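PDB 3F8M: HTH-type transcriptional repressor PhnF from Mycobacterium smegmatis, which represses the phnDCE operon for phosphate uptake when phosphate is available in the cell, acting as a DNA-binding transcription factor of the GntR family. Local coordinates for residues A[20-24]-A[55-60]; A[130-134]-A[161-167]; A[177-183]-A[210-216]; A[153-157]-A[170-176]. All coordinates share one frame; numbering follows the deposited sequence.

How the interactions relate
Interaction 1 lies in the N-terminal winged helix-turn-helix domain, while interactions 2, 3 and 4 all belong to the UTRA domain. The separation is wide: nearest atoms of interaction 1 and of interactions 2 and 3 are about 25 Å apart, and those of interactions 1 and 4 about 29 Å. Within the UTRA domain interaction 4 is the hub. It meets interaction 2 where Phe161 CD1 packs on Glu170 CB at 3.7 Å, and interaction 3 through the salt bridge from Arg153 NH2 to Asp215 OD2, 2.9 Å long. Interactions 2 and 3 reach the same six-stranded sheet without touching, their centres about 18 Å apart. Interactions 1 and 3 each also contact the second subunit.

Interaction 1. Residues A[20-24]-A[55-60]; sequences RAELD and QALREL
Arg20 and Glu59 make the polar contact between helix 15-29 and helix 50-62, whose segments 20-24 and 55-60 cross at -50° with their axes 10.5 Å apart at closest approach. The guanidinium takes hold of the carboxylate side-on. Arg20 NE donates to Glu59 OE1 at 3.3 Å and Arg20 NH2 to Glu59 OE2 at 3.2 Å, both nearly straight and both leaving close to the guanidinium plane. The fit is not coplanar, however: the two planes stand 37° apart, and OE2 is met from above the carboxylate plane. A shorter bond fixes that oxygen from within its own helix, Gln55 NE2 to Glu59 OE2 at 2.8 Å, arriving on the anti lone pair; the bend of Gln55 at chi2 (62°) carries its NE2 forward along the helix toward Glu59, one turn on. Arg20 is also held by its NH1, which donates to the carbonyl of His16.

Apolar contacts fill the side of the interface nearer the core. Leu23 points its CD1 at Ala56 CB, 3.5 Å away, and Leu57 CD2 lies 4.1 Å from the same Leu23 CD1. Farther along, Leu23 CB meets Leu60 CD1 at 4.1 Å. Ala56 CB serves both layers, since it also sits beneath the centre of one face of the Arg20 guanidinium. Asp24 brushes Leu60 but turns its charge to Arg65.

Helix 50-62 includes the end of the predicted helix-turn-helix motif. A methyl-centred core with a charged clasp at its partly exposed margin is thus the chemistry that joins this helix to helix 15-29, and sharing OE2 between two donors should favour an ionised Glu59.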
# COMPACT_ATOMS: atom_id res chain seq x y z
N ARG A 20 -27.62 10.49 11.81
CA ARG A 20 -26.64 10.25 10.75
C ARG A 20 -26.91 11.07 9.49
O ARG A 20 -25.98 11.52 8.83
CB ARG A 20 -26.53 8.76 10.42
CG ARG A 20 -25.54 8.00 11.31
CD ARG A 20 -25.95 6.53 11.55
NE ARG A 20 -25.12 5.87 12.57
CZ ARG A 20 -25.47 5.70 13.84
NH1 ARG A 20 -26.64 6.14 14.29
NH2 ARG A 20 -24.64 5.09 14.68
N ALA A 21 -28.19 11.30 9.18
CA ALA A 21 -28.56 12.10 8.01
C ALA A 21 -28.35 13.59 8.29
O ALA A 21 -27.99 14.35 7.39
CB ALA A 21 -30.02 11.84 7.62
N GLU A 22 -28.60 13.99 9.53
CA GLU A 22 -28.41 15.38 9.94
C GLU A 22 -26.91 15.75 9.94
O GLU A 22 -26.56 16.88 9.62
CB GLU A 22 -29.08 15.65 11.30
CG GLU A 22 -30.61 15.83 11.24
CD GLU A 22 -31.03 17.28 10.94
OE1 GLU A 22 -30.22 18.05 10.37
OE2 GLU A 22 -32.19 17.64 11.28
N LEU A 23 -26.05 14.79 10.28
CA LEU A 23 -24.60 15.06 10.28
C LEU A 23 -24.10 15.21 8.84
O LEU A 23 -23.26 16.06 8.55
CB LEU A 23 -23.79 13.99 11.03
CG LEU A 23 -24.03 13.90 12.55
CD1 LEU A 23 -23.46 12.63 13.11
CD2 LEU A 23 -23.48 15.12 13.29
N ASP A 24 -24.65 14.39 7.94
CA ASP A 24 -24.35 14.52 6.51
C ASP A 24 -24.75 15.90 5.97
O ASP A 24 -23.97 16.56 5.29
CB ASP A 24 -25.04 13.42 5.69
CG ASP A 24 -24.27 12.10 5.70
OD1 ASP A 24 -23.11 12.08 6.18
OD2 ASP A 24 -24.83 11.09 5.22
N GLN A 55 -20.88 7.59 18.28
CA GLN A 55 -20.73 6.53 17.32
C GLN A 55 -20.87 7.03 15.88
O GLN A 55 -20.13 6.60 15.00
CB GLN A 55 -21.77 5.45 17.62
CG GLN A 55 -21.88 4.36 16.55
CD GLN A 55 -20.59 3.58 16.39
OE1 GLN A 55 -19.74 3.55 17.31
NE2 GLN A 55 -20.43 2.94 15.23
N ALA A 56 -21.82 7.92 15.61
CA ALA A 56 -21.98 8.41 14.24
C ALA A 56 -20.73 9.21 13.84
O ALA A 56 -20.22 9.06 12.70
CB ALA A 56 -23.24 9.25 14.08
N LEU A 57 -20.18 9.99 14.78
CA LEU A 57 -18.93 10.75 14.49
C LEU A 57 -17.71 9.86 14.26
O LEU A 57 -16.89 10.11 13.35
CB LEU A 57 -18.61 11.78 15.56
CG LEU A 57 -19.60 12.94 15.66
CD1 LEU A 57 -19.25 13.83 16.85
CD2 LEU A 57 -19.73 13.75 14.34
N ARG A 58 -17.61 8.81 15.06
CA ARG A 58 -16.58 7.82 14.85
C ARG A 58 -16.66 7.13 13.47
O ARG A 58 -15.61 6.87 12.85
CB ARG A 58 -16.56 6.82 16.02
CG ARG A 58 -15.51 5.79 15.86
CD ARG A 58 -14.64 5.63 17.08
NE ARG A 58 -13.71 4.57 16.76
CZ ARG A 58 -13.59 3.45 17.46
NH1 ARG A 58 -14.31 3.27 18.57
NH2 ARG A 58 -12.73 2.53 17.06
N GLU A 59 -17.87 6.90 12.97
CA GLU A 59 -18.08 6.32 11.63
C GLU A 59 -17.62 7.30 10.54
O GLU A 59 -16.98 6.91 9.56
CB GLU A 59 -19.55 5.93 11.42
CG GLU A 59 -20.03 4.77 12.34
CD GLU A 59 -21.55 4.55 12.30
OE1 GLU A 59 -22.19 5.08 11.36
OE2 GLU A 59 -22.11 3.87 13.20
N LEU A 60 -17.93 8.58 10.74
CA LEU A 60 -17.44 9.62 9.83
C LEU A 60 -15.93 9.68 9.82
O LEU A 60 -15.33 9.95 8.76
CB LEU A 60 -18.02 10.98 10.22
CG LEU A 60 -19.52 11.13 9.96
CD1 LEU A 60 -20.04 12.36 10.66
CD2 LEU A 60 -19.83 11.19 8.47

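Interaction 2. Residues A[130-134]-A[161-167]; sequences QLERV and FDHEASL
Arg133 and Leu131, on strand 127-137, face the irregular connection 161-167, whose Asp162-Ala165 type I turn comes no nearer than 8.3 Å between CA atoms, at Arg133 and His163, so side chains must bridge the gap. Arg133 does so chiefly through NH2, which donates to His163 O at 2.6 Å and to Ala165 O at 2.7 Å, with N-H...O angles of 157° and 164°. Both oxygens lie near the guanidinium plane, yet they are used differently: Ala165 O is approached in its carbonyl plane, His163 O from well above its own. A bend at chi3 (-59°) in an otherwise extended chain sets the guanidinium across the turn. The same group also pairs through NE with Glu145 on the neighbouring strand, a charge partner that should help fix its rotation.

Leu131 CD2 covers one face of this guanidinium, offset toward the rim, and reaches Phe161 CE2 at 3.8 Å. Phe161 CZ is 3.6 Å from Arg133 NH2, while Leu167 CD1 lies over one face of the phenyl ring. Within the loop, Asp162 OD1 accepts from Glu164 N at 3.0 Å, an Asx turn reinforcing the beta turn.

Ser166 then caps helix 167-173 through the backbone N of Ala169. The arrangement is that of an arginine on a sheet strand holding the carbonyls of a tight inter-helix turn, here pinning the connection between helices 157-160 and 167-173 onto the UTRA-domain sheet.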
# COMPACT_ATOMS: atom_id res chain seq x y z
N GLN A 130 5.95 8.23 -23.45
CA GLN A 130 5.68 8.41 -22.00
C GLN A 130 4.67 9.51 -21.79
O GLN A 130 4.81 10.60 -22.35
CB GLN A 130 6.97 8.79 -21.28
CG GLN A 130 6.77 9.10 -19.77
CD GLN A 130 8.06 9.44 -19.08
OE1 GLN A 130 8.78 8.54 -18.66
NE2 GLN A 130 8.36 10.72 -18.93
N LEU A 131 3.65 9.21 -20.98
CA LEU A 131 2.64 10.15 -20.62
C LEU A 131 2.85 10.46 -19.13
O LEU A 131 2.88 9.54 -18.29
CB LEU A 131 1.25 9.55 -20.78
CG LEU A 131 0.09 10.41 -20.24
CD1 LEU A 131 0.02 11.83 -20.91
CD2 LEU A 131 -1.22 9.65 -20.40
N GLU A 132 2.98 11.74 -18.81
CA GLU A 132 3.05 12.17 -17.39
C GLU A 132 1.91 13.09 -17.10
O GLU A 132 1.61 14.00 -17.88
CB GLU A 132 4.30 12.93 -17.08
CG GLU A 132 5.49 12.11 -16.79
CD GLU A 132 6.40 12.75 -15.71
OE1 GLU A 132 6.77 13.95 -15.84
OE2 GLU A 132 6.80 12.01 -14.80
N ARG A 133 1.21 12.82 -16.00
CA ARG A 133 0.03 13.58 -15.64
C ARG A 133 0.04 13.71 -14.11
O ARG A 133 0.58 12.85 -13.40
CB ARG A 133 -1.24 12.83 -16.04
CG ARG A 133 -1.44 12.74 -17.58
CD ARG A 133 -2.79 12.20 -17.98
NE ARG A 133 -3.13 10.87 -17.51
CZ ARG A 133 -4.26 10.25 -17.85
NH1 ARG A 133 -4.54 9.05 -17.38
NH2 ARG A 133 -5.12 10.86 -18.64
N VAL A 134 -0.60 14.79 -13.65
CA VAL A 134 -0.90 15.00 -12.23
C VAL A 134 -2.39 14.69 -11.98
O VAL A 134 -3.25 15.13 -12.75
CB VAL A 134 -0.56 16.46 -11.81
CG1 VAL A 134 -0.93 16.73 -10.35
CG2 VAL A 134 0.91 16.78 -12.05
N PHE A 161 -6.43 10.32 -28.12
CA PHE A 161 -6.56 10.34 -26.64
C PHE A 161 -6.93 11.68 -25.98
O PHE A 161 -6.19 12.65 -26.09
CB PHE A 161 -5.28 9.81 -25.96
CG PHE A 161 -5.44 9.59 -24.49
CD1 PHE A 161 -6.61 8.99 -23.99
CD2 PHE A 161 -4.43 9.99 -23.59
CE1 PHE A 161 -6.77 8.78 -22.62
CE2 PHE A 161 -4.59 9.78 -22.20
CZ PHE A 161 -5.78 9.18 -21.73
N ASP A 162 -8.01 11.69 -25.22
CA ASP A 162 -8.30 12.87 -24.37
C ASP A 162 -7.42 12.72 -23.11
O ASP A 162 -7.66 11.86 -22.25
CB ASP A 162 -9.78 12.93 -24.04
CG ASP A 162 -10.12 13.95 -22.93
OD1 ASP A 162 -9.24 14.71 -22.50
OD2 ASP A 162 -11.29 13.97 -22.52
N HIS A 163 -6.38 13.53 -23.04
CA HIS A 163 -5.38 13.42 -21.96
C HIS A 163 -5.92 13.67 -20.52
O HIS A 163 -5.27 13.34 -19.55
CB HIS A 163 -4.13 14.25 -22.28
CG HIS A 163 -4.36 15.73 -22.39
ND1 HIS A 163 -4.72 16.51 -21.31
CD2 HIS A 163 -4.22 16.59 -23.43
CE1 HIS A 163 -4.82 17.78 -21.69
NE2 HIS A 163 -4.52 17.85 -22.97
N GLU A 164 -7.14 14.18 -20.40
CA GLU A 164 -7.78 14.27 -19.09
C GLU A 164 -8.58 13.03 -18.71
O GLU A 164 -9.02 12.91 -17.55
CB GLU A 164 -8.66 15.52 -19.02
CG GLU A 164 -7.88 16.76 -19.43
CD GLU A 164 -8.51 18.03 -18.92
OE1 GLU A 164 -9.75 18.15 -18.94
OE2 GLU A 164 -7.73 18.91 -18.49
N ALA A 165 -8.71 12.09 -19.65
CA ALA A 165 -9.57 10.94 -19.49
C ALA A 165 -8.81 9.68 -19.06
O ALA A 165 -7.59 9.70 -18.89
CB ALA A 165 -10.34 10.69 -20.81
N SER A 166 -9.52 8.58 -18.87
CA SER A 166 -8.85 7.34 -18.45
C SER A 166 -8.06 6.74 -19.63
O SER A 166 -8.62 6.45 -20.69
CB SER A 166 -9.88 6.32 -17.93
OG SER A 166 -9.35 5.02 -17.97
N LEU A 167 -6.75 6.55 -19.44
CA LEU A 167 -5.94 5.86 -20.45
C LEU A 167 -6.39 4.39 -20.57
O LEU A 167 -6.36 3.79 -21.67
CB LEU A 167 -4.45 5.93 -20.08
CG LEU A 167 -3.45 5.31 -21.06
CD1 LEU A 167 -3.54 5.94 -22.49
CD2 LEU A 167 -2.04 5.42 -20.50

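Interaction 3. Residues A[177-183]-A[210-216]; sequences AFTRTVD and NRVSYDQ
An antiparallel beta ladder with a classic bulge at one end joins segments 177-183 and 210-216. Its regular part is bonded by the pairs Arg180-Tyr214 and Val182-Val212; Val182 N reaches Val212 O at 3.0 Å. At the bulge, Thr179 and Arg180 both donate their backbone N to Tyr214 O, at 2.9 and 3.1 Å. Beyond it, Gln216 OE1 accepts from Ala177 N at 2.8 Å.

On the face carrying Arg180, Val182 and Tyr214, the guanidinium lies flat on the phenol ring: planes 11° apart, centres 4.0 Å apart, NH2 over the ring centre, a stacked cation-pi pair. The bend of Arg180 at chi3 (65°) folds it over the ring, and Asp218 forms a salt bridge with its NH2.

Strand 180-188 edges the six-stranded UTRA sheet within this chain, next to 206-214, but residues 180-183 pair antiparallel with a strand of the second subunit, extending the sheet across the dimer. On the other face, Arg211 grips Asp183 side-on, NE to OD1 at 3.1 Å and NH2 to OD2 at 3.0 Å. Thr181 CG2 covers one guanidinium face, and NH2 has a further acceptor in Gly85 O. Beside Thr181, Ser213 meets the ring edge of Phe178 and bonds Glu222.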
# COMPACT_ATOMS: atom_id res chain seq x y z
N ALA A 177 -7.24 -5.81 -23.72
CA ALA A 177 -7.92 -6.03 -22.44
C ALA A 177 -6.89 -6.09 -21.33
O ALA A 177 -5.82 -6.69 -21.52
CB ALA A 177 -8.71 -7.32 -22.47
N PHE A 178 -7.22 -5.51 -20.18
CA PHE A 178 -6.33 -5.54 -19.02
C PHE A 178 -6.63 -6.84 -18.32
O PHE A 178 -7.67 -6.98 -17.69
CB PHE A 178 -6.55 -4.32 -18.10
CG PHE A 178 -5.93 -3.05 -18.65
CD1 PHE A 178 -4.68 -2.61 -18.20
CD2 PHE A 178 -6.60 -2.28 -19.60
CE1 PHE A 178 -4.10 -1.44 -18.72
CE2 PHE A 178 -6.05 -1.09 -20.11
CZ PHE A 178 -4.78 -0.67 -19.67
N THR A 179 -5.71 -7.79 -18.47
CA THR A 179 -5.92 -9.17 -18.05
C THR A 179 -5.13 -9.48 -16.76
O THR A 179 -5.66 -10.12 -15.85
CB THR A 179 -5.57 -10.14 -19.20
OG1 THR A 179 -6.29 -9.72 -20.38
CG2 THR A 179 -5.92 -11.61 -18.87
N ARG A 180 -3.91 -8.97 -16.66
CA ARG A 180 -3.09 -9.17 -15.46
C ARG A 180 -2.32 -7.89 -15.13
O ARG A 180 -1.71 -7.29 -16.04
CB ARG A 180 -2.13 -10.35 -15.70
CG ARG A 180 -1.24 -10.76 -14.54
CD ARG A 180 -0.62 -12.13 -14.86
NE ARG A 180 0.27 -12.07 -16.01
CZ ARG A 180 1.56 -11.79 -15.90
NH1 ARG A 180 2.04 -11.55 -14.69
NH2 ARG A 180 2.35 -11.76 -16.96
N THR A 181 -2.38 -7.47 -13.85
CA THR A 181 -1.49 -6.42 -13.31
C THR A 181 -0.55 -6.98 -12.23
O THR A 181 -0.89 -7.97 -11.55
CB THR A 181 -2.23 -5.22 -12.71
OG1 THR A 181 -3.20 -5.66 -11.75
CG2 THR A 181 -2.92 -4.41 -13.82
N VAL A 182 0.63 -6.36 -12.12
CA VAL A 182 1.64 -6.70 -11.10
C VAL A 182 2.13 -5.39 -10.49
O VAL A 182 2.78 -4.56 -11.19
CB VAL A 182 2.86 -7.49 -11.70
CG1 VAL A 182 3.84 -7.89 -10.62
CG2 VAL A 182 2.40 -8.75 -12.43
N ASP A 183 1.77 -5.17 -9.23
CA ASP A 183 2.08 -3.93 -8.53
C ASP A 183 3.19 -4.18 -7.50
O ASP A 183 3.25 -5.27 -6.90
CB ASP A 183 0.89 -3.43 -7.75
CG ASP A 183 -0.09 -2.62 -8.57
OD1 ASP A 183 0.32 -1.80 -9.41
OD2 ASP A 183 -1.31 -2.76 -8.30
N ASN A 210 4.59 0.81 -8.54
CA ASN A 210 5.10 0.46 -9.87
C ASN A 210 4.29 -0.66 -10.41
O ASN A 210 4.14 -1.69 -9.74
CB ASN A 210 6.58 0.06 -9.78
CG ASN A 210 7.45 1.26 -9.76
OD1 ASN A 210 7.49 2.02 -10.74
ND2 ASN A 210 8.06 1.53 -8.60
N ARG A 211 3.72 -0.48 -11.61
CA ARG A 211 2.84 -1.47 -12.22
C ARG A 211 3.30 -1.87 -13.60
O ARG A 211 3.76 -1.02 -14.35
CB ARG A 211 1.44 -0.91 -12.35
CG ARG A 211 0.56 -1.68 -13.34
CD ARG A 211 -0.89 -1.28 -13.22
NE ARG A 211 -1.44 -1.54 -11.89
CZ ARG A 211 -2.74 -1.43 -11.60
NH1 ARG A 211 -3.60 -1.08 -12.55
NH2 ARG A 211 -3.18 -1.68 -10.38
N VAL A 212 3.18 -3.15 -13.93
CA VAL A 212 3.23 -3.59 -15.31
C VAL A 212 1.88 -4.25 -15.54
O VAL A 212 1.42 -5.06 -14.70
CB VAL A 212 4.36 -4.60 -15.61
CG1 VAL A 212 4.43 -4.88 -17.11
CG2 VAL A 212 5.72 -4.06 -15.09
N SER A 213 1.26 -3.92 -16.67
CA SER A 213 -0.02 -4.51 -17.05
C SER A 213 0.19 -5.34 -18.29
O SER A 213 1.02 -5.00 -19.15
CB SER A 213 -1.07 -3.43 -17.36
OG SER A 213 -1.28 -2.60 -16.26
N TYR A 214 -0.61 -6.40 -18.37
CA TYR A 214 -0.54 -7.39 -19.42
C TYR A 214 -1.94 -7.65 -20.00
O TYR A 214 -2.95 -7.65 -19.28
CB TYR A 214 0.02 -8.71 -18.86
CG TYR A 214 1.42 -8.58 -18.27
CD1 TYR A 214 2.53 -8.73 -19.08
CD2 TYR A 214 1.59 -8.31 -16.92
CE1 TYR A 214 3.82 -8.59 -18.54
CE2 TYR A 214 2.85 -8.18 -16.37
CZ TYR A 214 3.94 -8.33 -17.18
OH TYR A 214 5.17 -8.21 -16.62
N ASP A 215 -1.96 -7.86 -21.30
CA ASP A 215 -3.20 -8.00 -22.06
C ASP A 215 -3.63 -9.47 -22.19
O ASP A 215 -3.04 -10.35 -21.55
CB ASP A 215 -3.12 -7.31 -23.45
CG ASP A 215 -2.19 -8.01 -24.42
OD1 ASP A 215 -1.86 -9.20 -24.21
OD2 ASP A 215 -1.77 -7.39 -25.42
N GLN A 216 -4.62 -9.70 -23.03
CA GLN A 216 -5.22 -11.04 -23.20
C GLN A 216 -4.23 -12.07 -23.79
O GLN A 216 -4.42 -13.29 -23.62
CB GLN A 216 -6.51 -10.96 -24.03
CG GLN A 216 -6.34 -10.45 -25.47
CD GLN A 216 -6.60 -8.94 -25.60
OE1 GLN A 216 -6.12 -8.15 -24.80
NE2 GLN A 216 -7.35 -8.55 -26.63
O HOH W 1 5.42 -3.94 -10.89

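Interaction 4. Residues A[153-157]-A[170-176]; sequences RYPGL and EIRSRGI
Tyr154 to Leu157 form a type II turn whose third residue, Gly156, is the N-cap of helix 157-160, and which faces the last turn of helix 167-173 and the residues following it; the nearest CA atoms, of Tyr154 and Ile171, are 8.4 Å apart. Arg174, extended from CG to NE, spans the gap. Its NH1 and NH2 donate end-on to Pro155 O, each at 2.9 Å and bent to about 147°, with the oxygen in the guanidinium plane. Its NE bonds Glu170 OE2 at 2.8 Å on the anti lone pair, so bonds from NE, NH1 and NH2, all near its plane, fix the guanidinium's rotation; a water joins NH1 to Arg153 O. Thr160 OG1 bonds both Glu170 OE2 and Arg174 NH2.

Leu157 CD1 lies over a guanidinium face and touches Glu170 CG at 3.6 Å. Tyr154 CE1 touches Ile171 CG1 (3.8 Å) and Ile176 CD1 (3.7 Å), which approach it roughly at right angles, while the tyrosine hydroxyl bonds Ile221 O. Arg153 NH2 passes Ile176 CD1 toward Asp215.

An arginine straddling one turn carbonyl thus ties the loop after strand 140-150 to the end of helix 167-173, against strands 140-150 and 220-229 of the UTRA-domain sheet.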
# COMPACT_ATOMS: atom_id res chain seq x y z
N ARG A 153 2.74 -0.07 -30.22
CA ARG A 153 1.40 -0.62 -29.92
C ARG A 153 0.26 0.40 -30.04
O ARG A 153 -0.89 -0.00 -30.10
CB ARG A 153 1.32 -1.25 -28.54
CG ARG A 153 2.17 -2.53 -28.30
CD ARG A 153 1.59 -3.33 -27.13
NE ARG A 153 0.27 -3.87 -27.47
CZ ARG A 153 -0.45 -4.68 -26.72
NH1 ARG A 153 -0.00 -5.10 -25.53
NH2 ARG A 153 -1.63 -5.11 -27.16
N TYR A 154 0.57 1.69 -30.05
CA TYR A 154 -0.49 2.71 -29.95
C TYR A 154 -0.39 3.84 -30.96
O TYR A 154 -0.30 5.00 -30.60
CB TYR A 154 -0.56 3.31 -28.51
CG TYR A 154 -0.59 2.24 -27.44
CD1 TYR A 154 -1.74 1.49 -27.21
CD2 TYR A 154 0.54 2.00 -26.65
CE1 TYR A 154 -1.76 0.50 -26.23
CE2 TYR A 154 0.53 1.02 -25.66
CZ TYR A 154 -0.62 0.25 -25.47
OH TYR A 154 -0.64 -0.71 -24.48
N PRO A 155 -0.44 3.52 -32.28
CA PRO A 155 -0.36 4.65 -33.20
C PRO A 155 -1.55 5.60 -33.02
O PRO A 155 -2.69 5.19 -32.68
CB PRO A 155 -0.38 3.98 -34.62
CG PRO A 155 -1.02 2.68 -34.41
CD PRO A 155 -0.62 2.23 -32.97
N GLY A 156 -1.26 6.87 -33.19
CA GLY A 156 -2.24 7.93 -33.15
C GLY A 156 -2.64 8.30 -31.71
O GLY A 156 -3.46 9.19 -31.51
N LEU A 157 -2.06 7.63 -30.71
CA LEU A 157 -2.53 7.85 -29.33
C LEU A 157 -2.65 9.31 -28.97
O LEU A 157 -3.66 9.71 -28.41
CB LEU A 157 -1.66 7.14 -28.29
CG LEU A 157 -2.30 7.24 -26.89
CD1 LEU A 157 -3.62 6.47 -26.87
CD2 LEU A 157 -1.32 6.70 -25.85
N GLU A 170 -9.18 4.14 -22.99
CA GLU A 170 -8.66 4.31 -24.34
C GLU A 170 -7.98 3.06 -24.85
O GLU A 170 -8.15 2.68 -26.01
CB GLU A 170 -7.71 5.52 -24.42
CG GLU A 170 -6.94 5.60 -25.76
CD GLU A 170 -7.82 6.06 -26.92
OE1 GLU A 170 -8.87 6.65 -26.63
OE2 GLU A 170 -7.45 5.85 -28.09
N ILE A 171 -7.19 2.43 -24.00
CA ILE A 171 -6.53 1.20 -24.38
C ILE A 171 -7.56 0.07 -24.61
O ILE A 171 -7.47 -0.67 -25.61
CB ILE A 171 -5.36 0.83 -23.40
CG1 ILE A 171 -4.21 1.81 -23.58
CG2 ILE A 171 -4.89 -0.67 -23.62
CD1 ILE A 171 -3.04 1.74 -22.54
N ARG A 172 -8.56 -0.04 -23.74
CA ARG A 172 -9.63 -1.03 -23.94
C ARG A 172 -10.36 -0.81 -25.28
O ARG A 172 -10.63 -1.80 -26.00
CB ARG A 172 -10.62 -1.01 -22.79
CG ARG A 172 -10.05 -1.62 -21.55
CD ARG A 172 -11.09 -1.59 -20.42
NE ARG A 172 -10.47 -2.15 -19.22
CZ ARG A 172 -10.18 -1.48 -18.11
NH1 ARG A 172 -10.46 -0.19 -17.99
NH2 ARG A 172 -9.59 -2.12 -17.10
N SER A 173 -10.61 0.46 -25.62
CA SER A 173 -11.31 0.87 -26.87
C SER A 173 -10.51 0.48 -28.11
O SER A 173 -11.08 0.37 -29.19
CB SER A 173 -11.66 2.38 -26.86
OG SER A 173 -10.56 3.20 -27.21
N ARG A 174 -9.22 0.21 -27.93
CA ARG A 174 -8.37 -0.27 -29.03
C ARG A 174 -8.29 -1.83 -29.12
O ARG A 174 -7.49 -2.38 -29.88
CB ARG A 174 -6.98 0.39 -28.97
CG ARG A 174 -7.03 1.95 -29.18
CD ARG A 174 -5.76 2.68 -28.65
NE ARG A 174 -5.63 4.03 -29.19
CZ ARG A 174 -4.79 4.36 -30.18
NH1 ARG A 174 -4.01 3.45 -30.73
NH2 ARG A 174 -4.74 5.61 -30.61
N GLY A 175 -9.13 -2.51 -28.34
CA GLY A 175 -9.24 -3.98 -28.35
C GLY A 175 -8.22 -4.69 -27.47
O GLY A 175 -7.92 -5.87 -27.67
N ILE A 176 -7.68 -3.96 -26.50
CA ILE A 176 -6.61 -4.49 -25.64
C ILE A 176 -7.19 -4.60 -24.25
O ILE A 176 -7.60 -3.59 -23.65
CB ILE A 176 -5.36 -3.57 -25.66
CG1 ILE A 176 -4.81 -3.47 -27.09
CG2 ILE A 176 -4.28 -4.03 -24.65
CD1 ILE A 176 -3.78 -2.34 -27.32
O HOH W 2 -3.45 0.63 -30.54